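Local structure of putative TRAP PERIPLASMIC SOLUTE BINDING PROTEIN (Haemophilus influenzae, 4PBQ) at residues I149-K154 with K162-R167; A178-I183 with K303-S308; N184-P189 with Q199-G204; Y209-I212 with G216-E219. The protein probably serves as the periplasmic solute receptor of a TRAP transporter and holds L-gulonate in its ligand pocket. One frame throughout, in Å; residues are numbered along the deposited sequence.

Interaction 1: I149-K154 with K162-R167. With 2UF (L-gulonate), chain D.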
# COMPACT_ATOMS: atom_id res chain seq x y z
N ILE A 149 7.39 10.08 6.44
CA ILE A 149 8.06 9.63 7.66
C ILE A 149 7.51 10.33 8.89
O ILE A 149 7.48 11.56 8.96
CB ILE A 149 9.58 9.91 7.58
CG1 ILE A 149 10.18 9.16 6.39
CG2 ILE A 149 10.26 9.50 8.88
CD1 ILE A 149 11.62 9.57 6.07
N SER A 150 7.02 9.56 9.85
CA SER A 150 6.65 10.11 11.13
C SER A 150 7.80 9.85 12.12
O SER A 150 8.49 8.84 12.02
CB SER A 150 5.34 9.54 11.64
OG SER A 150 5.42 8.17 11.96
N SER A 151 7.99 10.74 13.08
CA SER A 151 9.20 10.71 13.86
C SER A 151 9.10 11.52 15.13
O SER A 151 8.52 12.61 15.14
CB SER A 151 10.35 11.26 13.01
OG SER A 151 11.54 11.25 13.75
N ASN A 152 9.72 11.04 16.21
CA ASN A 152 9.88 11.81 17.43
C ASN A 152 10.94 12.88 17.26
O ASN A 152 11.02 13.81 18.05
CB ASN A 152 10.31 10.93 18.59
CG ASN A 152 9.27 9.91 18.99
OD1 ASN A 152 8.08 10.14 18.85
ND2 ASN A 152 9.72 8.78 19.50
N LYS A 153 11.77 12.71 16.23
CA LYS A 153 12.93 13.57 15.99
C LYS A 153 12.72 14.41 14.74
O LYS A 153 12.31 13.89 13.72
CB LYS A 153 14.18 12.69 15.80
CG LYS A 153 14.66 11.90 17.03
CD LYS A 153 15.85 10.99 16.66
CE LYS A 153 16.38 10.18 17.85
NZ LYS A 153 17.25 9.02 17.40
N LYS A 154 13.04 15.69 14.79
CA LYS A 154 12.94 16.53 13.61
C LYS A 154 13.94 16.10 12.53
O LYS A 154 15.11 15.87 12.82
CB LYS A 154 13.13 18.00 14.01
CG LYS A 154 13.24 18.95 12.85
CD LYS A 154 13.49 20.39 13.32
CE LYS A 154 12.20 21.16 13.49
NZ LYS A 154 12.44 22.61 13.74
N LYS A 162 21.04 10.04 10.33
CA LYS A 162 22.04 9.27 11.07
C LYS A 162 21.60 9.05 12.52
O LYS A 162 21.26 10.00 13.23
CB LYS A 162 23.41 9.96 11.00
CG LYS A 162 24.51 9.22 11.72
CD LYS A 162 25.86 9.92 11.56
CE LYS A 162 26.50 9.60 10.21
NZ LYS A 162 27.01 8.19 10.13
N GLY A 163 21.57 7.80 12.96
CA GLY A 163 21.12 7.50 14.31
C GLY A 163 19.61 7.23 14.38
O GLY A 163 19.12 6.74 15.39
N LEU A 164 18.88 7.57 13.32
CA LEU A 164 17.43 7.39 13.32
C LEU A 164 17.06 5.92 13.28
O LEU A 164 17.59 5.18 12.45
CB LEU A 164 16.80 8.10 12.12
CG LEU A 164 15.27 8.10 12.12
CD1 LEU A 164 14.70 8.92 13.28
CD2 LEU A 164 14.77 8.60 10.78
N ARG A 165 16.15 5.50 14.16
CA ARG A 165 15.65 4.12 14.18
C ARG A 165 14.22 4.12 13.69
O ARG A 165 13.34 4.72 14.30
CB ARG A 165 15.73 3.55 15.60
CG ARG A 165 17.17 3.51 16.16
CD ARG A 165 17.21 3.36 17.67
NE ARG A 165 16.38 4.35 18.33
CZ ARG A 165 15.84 4.19 19.53
NH1 ARG A 165 16.09 3.09 20.24
NH2 ARG A 165 15.07 5.13 20.04
N LEU A 166 14.00 3.47 12.56
CA LEU A 166 12.68 3.53 11.93
C LEU A 166 12.13 2.14 11.77
O LEU A 166 12.81 1.26 11.23
CB LEU A 166 12.80 4.19 10.56
CG LEU A 166 11.70 5.14 10.11
CD1 LEU A 166 11.59 6.34 11.07
CD2 LEU A 166 11.95 5.62 8.68
N ARG A 167 10.90 1.91 12.23
CA ARG A 167 10.21 0.69 11.84
C ARG A 167 10.00 0.72 10.34
O ARG A 167 9.63 1.75 9.77
CB ARG A 167 8.87 0.55 12.54
CG ARG A 167 8.06 -0.64 12.09
CD ARG A 167 7.10 -0.31 10.98
NE ARG A 167 6.29 -1.45 10.58
CZ ARG A 167 5.41 -1.40 9.60
NH1 ARG A 167 5.22 -0.26 8.92
NH2 ARG A 167 4.72 -2.48 9.29
O6A 2UF D . 2.55 -2.27 7.32
C6 2UF D . 2.78 -1.34 6.53
O6B 2UF D . 3.48 -0.34 6.78
C5 2UF D . 2.10 -1.42 5.15
O5 2UF D . 1.90 -0.10 4.67
C4 2UF D . 2.97 -2.21 4.15
O4 2UF D . 3.06 -3.58 4.57
C3 2UF D . 2.36 -2.11 2.73
O3 2UF D . 0.93 -2.43 2.71
C2 2UF D . 3.09 -3.04 1.74
O2 2UF D . 2.68 -2.59 0.47
C1 2UF D . 4.64 -2.87 1.82
O1 2UF D . 5.21 -3.65 0.75
O HOH W 1 19.17 10.39 15.38
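Lys153 lies over the start of 162-167 where the chain enters strand 165-168, the first strand of a beta-alpha-beta unit in this two-domain TRAP receptor. At Lys162 the backbone O receives a hydrogen bond from a water, which in turn accepts one from Lys153 NZ at 3.1 Å; Lys153 NZ also lies 3.6 Å from Gly163 O. Leu164 comes next, running past the extended Lys153 chain in the opposite direction, its CD1 4.1 Å from Lys153 CD and close to Ser151 OG. That hydroxyl hydrogen-bonds in plane to a lone pair of Lys153 O, 2.8 Å away, bracing the turn at Lys153. Lys153 and Arg165 each form a salt bridge with a different oxygen of Asp203, which would offset the repulsion between the two cations. Deeper in, Leu166 crosses Ile149 at about a right angle, Leu166 CD1 meeting Ile149 CG2 at 4.1 Å, with Trp177 beside both. The strand then delivers Arg167, whose NE bonds to Met188 O while the outer nitrogens grip the ligand carboxylate, as in related TRAP receptors: Arg167 NH1 to gulonate O6B spans 2.8 Å at 173°, and Arg167 NH2 reaches gulonate O6A at 2.9 Å.

Interaction 2: A178-I183 with K303-S308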
# COMPACT_ATOMS: atom_id res chain seq x y z
N ALA A 178 15.78 2.06 3.71
CA ALA A 178 16.17 2.75 4.93
C ALA A 178 17.69 2.79 5.05
O ALA A 178 18.25 3.82 5.38
CB ALA A 178 15.55 2.11 6.15
N LYS A 179 18.35 1.68 4.75
CA LYS A 179 19.81 1.66 4.83
C LYS A 179 20.45 2.60 3.81
O LYS A 179 21.52 3.19 4.06
CB LYS A 179 20.33 0.23 4.68
CG LYS A 179 19.87 -0.69 5.85
CD LYS A 179 20.32 -2.11 5.69
CE LYS A 179 21.80 -2.22 5.99
NZ LYS A 179 22.17 -3.59 6.36
N ALA A 180 19.83 2.76 2.65
CA ALA A 180 20.35 3.69 1.65
C ALA A 180 20.24 5.15 2.12
O ALA A 180 20.98 6.02 1.64
CB ALA A 180 19.61 3.51 0.30
N MSE A 181 19.30 5.40 3.03
CA MSE A 181 19.11 6.71 3.66
C MSE A 181 20.00 6.92 4.89
O MSE A 181 19.97 7.98 5.50
CB MSE A 181 17.65 6.93 4.07
CG MSE A 181 16.61 6.86 2.93
SE MSE A 181 16.94 8.13 1.48
CE MSE A 181 17.34 6.89 0.04
N ASN A 182 20.82 5.92 5.22
CA ASN A 182 21.63 5.87 6.44
C ASN A 182 20.75 5.83 7.70
O ASN A 182 21.17 6.28 8.78
CB ASN A 182 22.63 7.05 6.49
CG ASN A 182 23.85 6.72 7.33
OD1 ASN A 182 24.13 5.56 7.60
ND2 ASN A 182 24.59 7.76 7.72
N ILE A 183 19.53 5.33 7.53
CA ILE A 183 18.61 5.06 8.64
C ILE A 183 18.82 3.64 9.15
O ILE A 183 19.16 2.76 8.36
CB ILE A 183 17.15 5.21 8.16
CG1 ILE A 183 16.84 6.66 7.78
CG2 ILE A 183 16.17 4.72 9.23
CD1 ILE A 183 15.52 6.83 7.02
N LYS A 303 19.29 5.79 -5.63
CA LYS A 303 19.71 5.20 -6.89
C LYS A 303 20.41 3.86 -6.66
O LYS A 303 20.33 2.97 -7.50
CB LYS A 303 20.63 6.17 -7.63
CG LYS A 303 21.29 5.61 -8.86
CD LYS A 303 20.37 5.61 -10.05
CE LYS A 303 21.16 5.91 -11.31
NZ LYS A 303 22.40 5.09 -11.40
N VAL A 304 21.07 3.69 -5.53
CA VAL A 304 21.75 2.43 -5.25
C VAL A 304 20.76 1.25 -5.30
O VAL A 304 21.13 0.13 -5.68
CB VAL A 304 22.45 2.49 -3.87
CG1 VAL A 304 21.41 2.46 -2.75
CG2 VAL A 304 23.46 1.37 -3.72
N LEU A 305 19.49 1.50 -4.98
CA LEU A 305 18.49 0.44 -5.00
C LEU A 305 18.26 -0.03 -6.43
O LEU A 305 18.19 -1.23 -6.69
CB LEU A 305 17.18 0.89 -4.38
CG LEU A 305 17.28 1.43 -2.94
CD1 LEU A 305 15.96 2.08 -2.57
CD2 LEU A 305 17.62 0.31 -2.00
N TYR A 306 18.16 0.93 -7.34
CA TYR A 306 17.93 0.65 -8.75
C TYR A 306 19.14 0.00 -9.38
O TYR A 306 19.00 -0.92 -10.19
CB TYR A 306 17.58 1.94 -9.49
CG TYR A 306 16.16 2.39 -9.28
CD1 TYR A 306 15.82 3.20 -8.20
CD2 TYR A 306 15.17 2.00 -10.15
CE1 TYR A 306 14.48 3.61 -8.00
CE2 TYR A 306 13.86 2.38 -9.96
CZ TYR A 306 13.52 3.18 -8.89
OH TYR A 306 12.19 3.54 -8.78
N ASP A 307 20.33 0.45 -8.99
CA ASP A 307 21.53 -0.20 -9.50
C ASP A 307 21.46 -1.69 -9.23
O ASP A 307 21.80 -2.53 -10.09
CB ASP A 307 22.79 0.37 -8.84
CG ASP A 307 23.02 1.82 -9.19
OD1 ASP A 307 22.47 2.31 -10.20
OD2 ASP A 307 23.77 2.47 -8.43
N SER A 308 21.04 -2.02 -8.02
CA SER A 308 20.95 -3.41 -7.62
C SER A 308 19.81 -4.11 -8.39
O SER A 308 19.98 -5.24 -8.85
CB SER A 308 20.76 -3.48 -6.10
OG SER A 308 20.63 -4.82 -5.66
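Ala180 meets Val304 and Leu305 through one methyl group, a compact illustration of how a short residue lets two helices approach. Its CB points at the other helix and comes 3.7 Å from Val304 CG1 and 4.4 Å from Leu305 CD2, so the contact is a single methyl set against two branched side chains one residue apart. The rotamers explain which branches do the touching. Val304 has chi1 at 72°, which puts CG1 in the crowded position between its backbone N and carbonyl carbon and turns that methyl to Ala180. Leu305 starts off to the side of the contact, but its chain swings round until CD2 closes on the same alanine; beyond this, its side chain also packs on Asp176, Trp177 and Pro106. Met181, a selenomethionine, bends twice in succession and lays its end along Met298, Ala301 and Ser302, continuing the seam between the two helices. On 303-308 itself, Lys303 NZ forms a salt bridge with Asp307 OD1 at 3.0 Å, approaching on the syn lone pair and linking successive turns. Just past Ala180 the helix stops: Ile183 N bonds to Ala178 O at 2.9 Å and Asn182 N to Lys179 O at 3.0 Å, with Asn182 at a phi of 64°. This is a Schellman motif, and it ends the helix of the beta-alpha-beta crossover that joins parallel strands 165-168 and 184-187, here backed by helix 292-312.

Interaction 3: N184-P189 with Q199-G204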
# COMPACT_ATOMS: atom_id res chain seq x y z
N ASN A 184 18.63 3.41 10.46
CA ASN A 184 18.65 2.06 11.05
C ASN A 184 17.23 1.47 11.06
O ASN A 184 16.44 1.86 11.89
CB ASN A 184 19.17 2.10 12.49
CG ASN A 184 20.57 2.72 12.60
OD1 ASN A 184 21.41 2.52 11.72
ND2 ASN A 184 20.81 3.46 13.67
N PRO A 185 16.93 0.55 10.14
CA PRO A 185 15.58 -0.02 10.07
C PRO A 185 15.39 -1.16 11.05
O PRO A 185 16.34 -1.85 11.38
CB PRO A 185 15.52 -0.56 8.65
CG PRO A 185 16.95 -1.03 8.42
CD PRO A 185 17.80 0.00 9.08
N GLN A 186 14.16 -1.37 11.47
CA GLN A 186 13.78 -2.60 12.14
C GLN A 186 12.44 -3.03 11.56
O GLN A 186 11.42 -2.38 11.74
CB GLN A 186 13.65 -2.46 13.67
CG GLN A 186 13.29 -3.86 14.28
CD GLN A 186 13.51 -4.02 15.79
OE1 GLN A 186 14.18 -3.21 16.44
NE2 GLN A 186 12.93 -5.07 16.36
N SER A 187 12.46 -4.12 10.82
CA SER A 187 11.25 -4.62 10.17
C SER A 187 10.36 -5.28 11.20
O SER A 187 10.81 -6.09 11.98
CB SER A 187 11.63 -5.64 9.07
OG SER A 187 10.49 -6.23 8.47
N MSE A 188 9.07 -4.92 11.22
CA MSE A 188 8.13 -5.56 12.14
C MSE A 188 6.71 -5.37 11.62
O MSE A 188 6.46 -4.45 10.84
CB MSE A 188 8.25 -4.96 13.54
CG MSE A 188 7.92 -3.53 13.64
SE MSE A 188 8.28 -2.71 15.41
CE MSE A 188 10.10 -2.60 15.48
N PRO A 189 5.79 -6.21 12.07
CA PRO A 189 4.39 -6.00 11.69
C PRO A 189 3.86 -4.67 12.15
O PRO A 189 4.25 -4.12 13.18
CB PRO A 189 3.64 -7.09 12.46
CG PRO A 189 4.65 -8.06 12.92
CD PRO A 189 5.97 -7.35 12.98
N GLN A 199 8.15 1.69 23.97
CA GLN A 199 9.34 1.08 24.56
C GLN A 199 10.65 1.75 24.16
O GLN A 199 11.70 1.30 24.58
CB GLN A 199 9.44 -0.40 24.19
CG GLN A 199 8.44 -1.31 24.88
CD GLN A 199 8.49 -2.73 24.31
OE1 GLN A 199 9.42 -3.49 24.56
NE2 GLN A 199 7.48 -3.09 23.52
N LYS A 200 10.57 2.79 23.33
CA LYS A 200 11.76 3.52 22.83
C LYS A 200 12.71 2.65 22.01
O LYS A 200 13.93 2.86 22.03
CB LYS A 200 12.53 4.18 23.98
CG LYS A 200 11.71 5.13 24.82
CD LYS A 200 12.61 5.80 25.88
CE LYS A 200 11.91 6.93 26.57
NZ LYS A 200 10.84 6.46 27.48
N VAL A 201 12.15 1.69 21.28
CA VAL A 201 12.92 0.80 20.43
C VAL A 201 13.11 1.42 19.06
O VAL A 201 14.08 1.14 18.37
CB VAL A 201 12.23 -0.59 20.32
CG1 VAL A 201 12.92 -1.47 19.32
CG2 VAL A 201 12.21 -1.26 21.69
N ILE A 202 12.15 2.24 18.65
CA ILE A 202 12.23 2.96 17.39
C ILE A 202 11.90 4.42 17.67
O ILE A 202 11.32 4.75 18.71
CB ILE A 202 11.23 2.42 16.35
CG1 ILE A 202 9.80 2.45 16.90
CG2 ILE A 202 11.62 0.96 15.91
CD1 ILE A 202 8.74 1.96 15.88
N ASP A 203 12.25 5.28 16.72
CA ASP A 203 11.96 6.71 16.80
C ASP A 203 10.76 7.11 15.93
O ASP A 203 10.17 8.18 16.13
CB ASP A 203 13.15 7.50 16.31
CG ASP A 203 14.38 7.27 17.15
OD1 ASP A 203 14.28 7.41 18.38
OD2 ASP A 203 15.43 6.91 16.56
N GLY A 204 10.43 6.26 14.96
CA GLY A 204 9.35 6.56 14.05
C GLY A 204 9.09 5.42 13.08
O GLY A 204 9.55 4.27 13.24
O HOH W 2 14.80 -0.65 16.21
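Ile202, with the largest area buried here, sets its CG2 against Met188 CE at 3.9 Å. The selenomethionine reaches this methyl by a folded route: CG sits between the backbone N and the carbonyl carbon (chi1 62°), the chain then runs straight to SE, and a final bend at chi3 turns CE to the isoleucine. The two side chains cross obliquely and form the apolar, inner half of the contact. Gln186 makes the outer, polar half. Its chain is fully extended, which carries the amide across to Val201, where Gln186 OE1 lies 3.6 Å from Val201 CG1. That methyl is no partner for a carbonyl oxygen; a bridging water is. It donates to Gln186 OE1 at 2.6 Å and to Val201 O at 2.9 Å, joining two acceptors unable to bond each other. Two residues apart on 184-189, the contact passes from buried methyls to a water-mediated link. Strand 184-187 is the second strand of the beta-alpha-beta unit, paired through Gln186 with the parallel strand 165-168, and Met188 O accepts from NE of the gulonate-binding Arg167. Helix 193-198, which connects the two segments, offers Ala196 to both Met188 and Ile202, while the 199-204 loop leads into strand 204-208.

Interaction 4: Y209-I212 with G216-E219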
# COMPACT_ATOMS: atom_id res chain seq x y z
N TYR A 209 -0.15 9.41 4.70
CA TYR A 209 -0.85 10.32 5.62
C TYR A 209 -2.10 9.70 6.24
O TYR A 209 -2.33 9.84 7.44
CB TYR A 209 -1.23 11.63 4.92
CG TYR A 209 -0.15 12.69 4.92
CD1 TYR A 209 0.23 13.32 6.09
CD2 TYR A 209 0.46 13.07 3.74
CE1 TYR A 209 1.21 14.32 6.07
CE2 TYR A 209 1.44 14.02 3.73
CZ TYR A 209 1.80 14.66 4.89
OH TYR A 209 2.79 15.63 4.83
N MSE A 210 -2.95 9.06 5.42
CA MSE A 210 -4.22 8.60 5.96
C MSE A 210 -4.03 7.52 7.01
O MSE A 210 -4.71 7.55 8.03
CB MSE A 210 -5.20 8.12 4.88
CG MSE A 210 -5.59 9.25 3.94
SE MSE A 210 -6.99 8.73 2.69
CE MSE A 210 -5.94 7.66 1.48
N LEU A 211 -3.07 6.62 6.80
CA LEU A 211 -2.76 5.64 7.83
C LEU A 211 -2.28 6.31 9.14
O LEU A 211 -2.70 5.93 10.24
CB LEU A 211 -1.70 4.66 7.30
CG LEU A 211 -1.26 3.44 8.12
CD1 LEU A 211 -0.42 3.77 9.36
CD2 LEU A 211 -2.45 2.63 8.47
N ILE A 212 -1.40 7.29 9.03
CA ILE A 212 -0.90 8.01 10.19
C ILE A 212 -2.03 8.63 11.01
O ILE A 212 -2.00 8.60 12.24
CB ILE A 212 0.14 9.04 9.74
CG1 ILE A 212 1.37 8.28 9.25
CG2 ILE A 212 0.52 9.98 10.89
CD1 ILE A 212 2.41 9.16 8.58
N GLY A 216 -4.05 6.56 14.62
CA GLY A 216 -3.72 7.31 15.83
C GLY A 216 -2.22 7.48 16.04
O GLY A 216 -1.80 8.03 17.06
N LEU A 217 -1.40 7.03 15.09
CA LEU A 217 0.06 7.21 15.23
C LEU A 217 0.44 8.69 15.36
O LEU A 217 1.44 9.02 16.01
CB LEU A 217 0.82 6.58 14.06
CG LEU A 217 1.06 5.08 14.23
CD1 LEU A 217 1.52 4.46 12.89
CD2 LEU A 217 2.07 4.81 15.33
N TYR A 218 -0.36 9.60 14.79
CA TYR A 218 -0.04 11.02 14.87
C TYR A 218 0.03 11.54 16.33
O TYR A 218 0.70 12.53 16.62
CB TYR A 218 -1.06 11.85 14.06
CG TYR A 218 -2.45 11.93 14.67
CD1 TYR A 218 -3.37 10.90 14.52
CD2 TYR A 218 -2.84 13.07 15.38
CE1 TYR A 218 -4.64 11.00 15.08
CE2 TYR A 218 -4.09 13.16 15.94
CZ TYR A 218 -4.98 12.13 15.79
OH TYR A 218 -6.23 12.24 16.35
N GLU A 219 -0.67 10.85 17.24
CA GLU A 219 -0.73 11.29 18.62
C GLU A 219 0.58 11.02 19.37
O GLU A 219 0.82 11.61 20.41
CB GLU A 219 -1.89 10.60 19.33
CG GLU A 219 -3.24 11.04 18.80
CD GLU A 219 -4.38 10.50 19.64
OE1 GLU A 219 -4.33 9.31 20.03
OE2 GLU A 219 -5.31 11.27 19.94
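The Tyr218 ring has Ile212 O at its edge, near the ring plane and 3.5 Å from Tyr218 CD1, while Glu219 CG lies over one face, 3.6 Å above the plane and offset toward the rim. The phenol hydroxyl, at the far end, shares a hydrogen bond with that of Tyr279. With chi1 at 72°, CG lies between the backbone N and the carbonyl carbon, which brings the ring edge to Ile212 O; Tyr218 CB, placed by the backbone, lies 4.0 Å from Ile212 CG2. The same oxygen accepts a bond from Tyr218 N at 3.2 Å; the bond is bent, with an N-H...O angle of 145°, and the donor is tilted 32° from the carbonyl plane. The apolar part of the contact is Leu211 CD1 against Leu217 CD1 at 4.1 Å, with Leu217 packing further on Val193, Phe194 and Leu197. Gly216, at positive phi, ends helix 209-214. Ser215 OG completes the polar side, bonding to Leu217 N and Leu211 O and more weakly to Ile212 O. The chemistry implies that carbonyls of the last helical turn, where the helix dipole would gather partial negative charge, are satisfied by the chain that follows, while the leucines and isoleucine shield the junction.

Starting from the N-terminal side, interaction 1 closes a loop whose seven intervening residues have no helix or strand, tying the end of strand 136-151 to strand 165-168. Interaction 2 opens next and closes last, spanning 119 residues to bring helix 292-312 against helix 172-180. Interactions 3 and 4 both fall within that span, one after the other. The first closes round helix 193-198 and returns the chain beside strand 184-187; the second closes a tight turn at the end of helix 209-214. No loops cross. Interactions 1 and 3 share the two-stranded parallel sheet, Leu164 O meeting Asn184 N, and Ser150 brushes Ile212 between interactions 1 and 4.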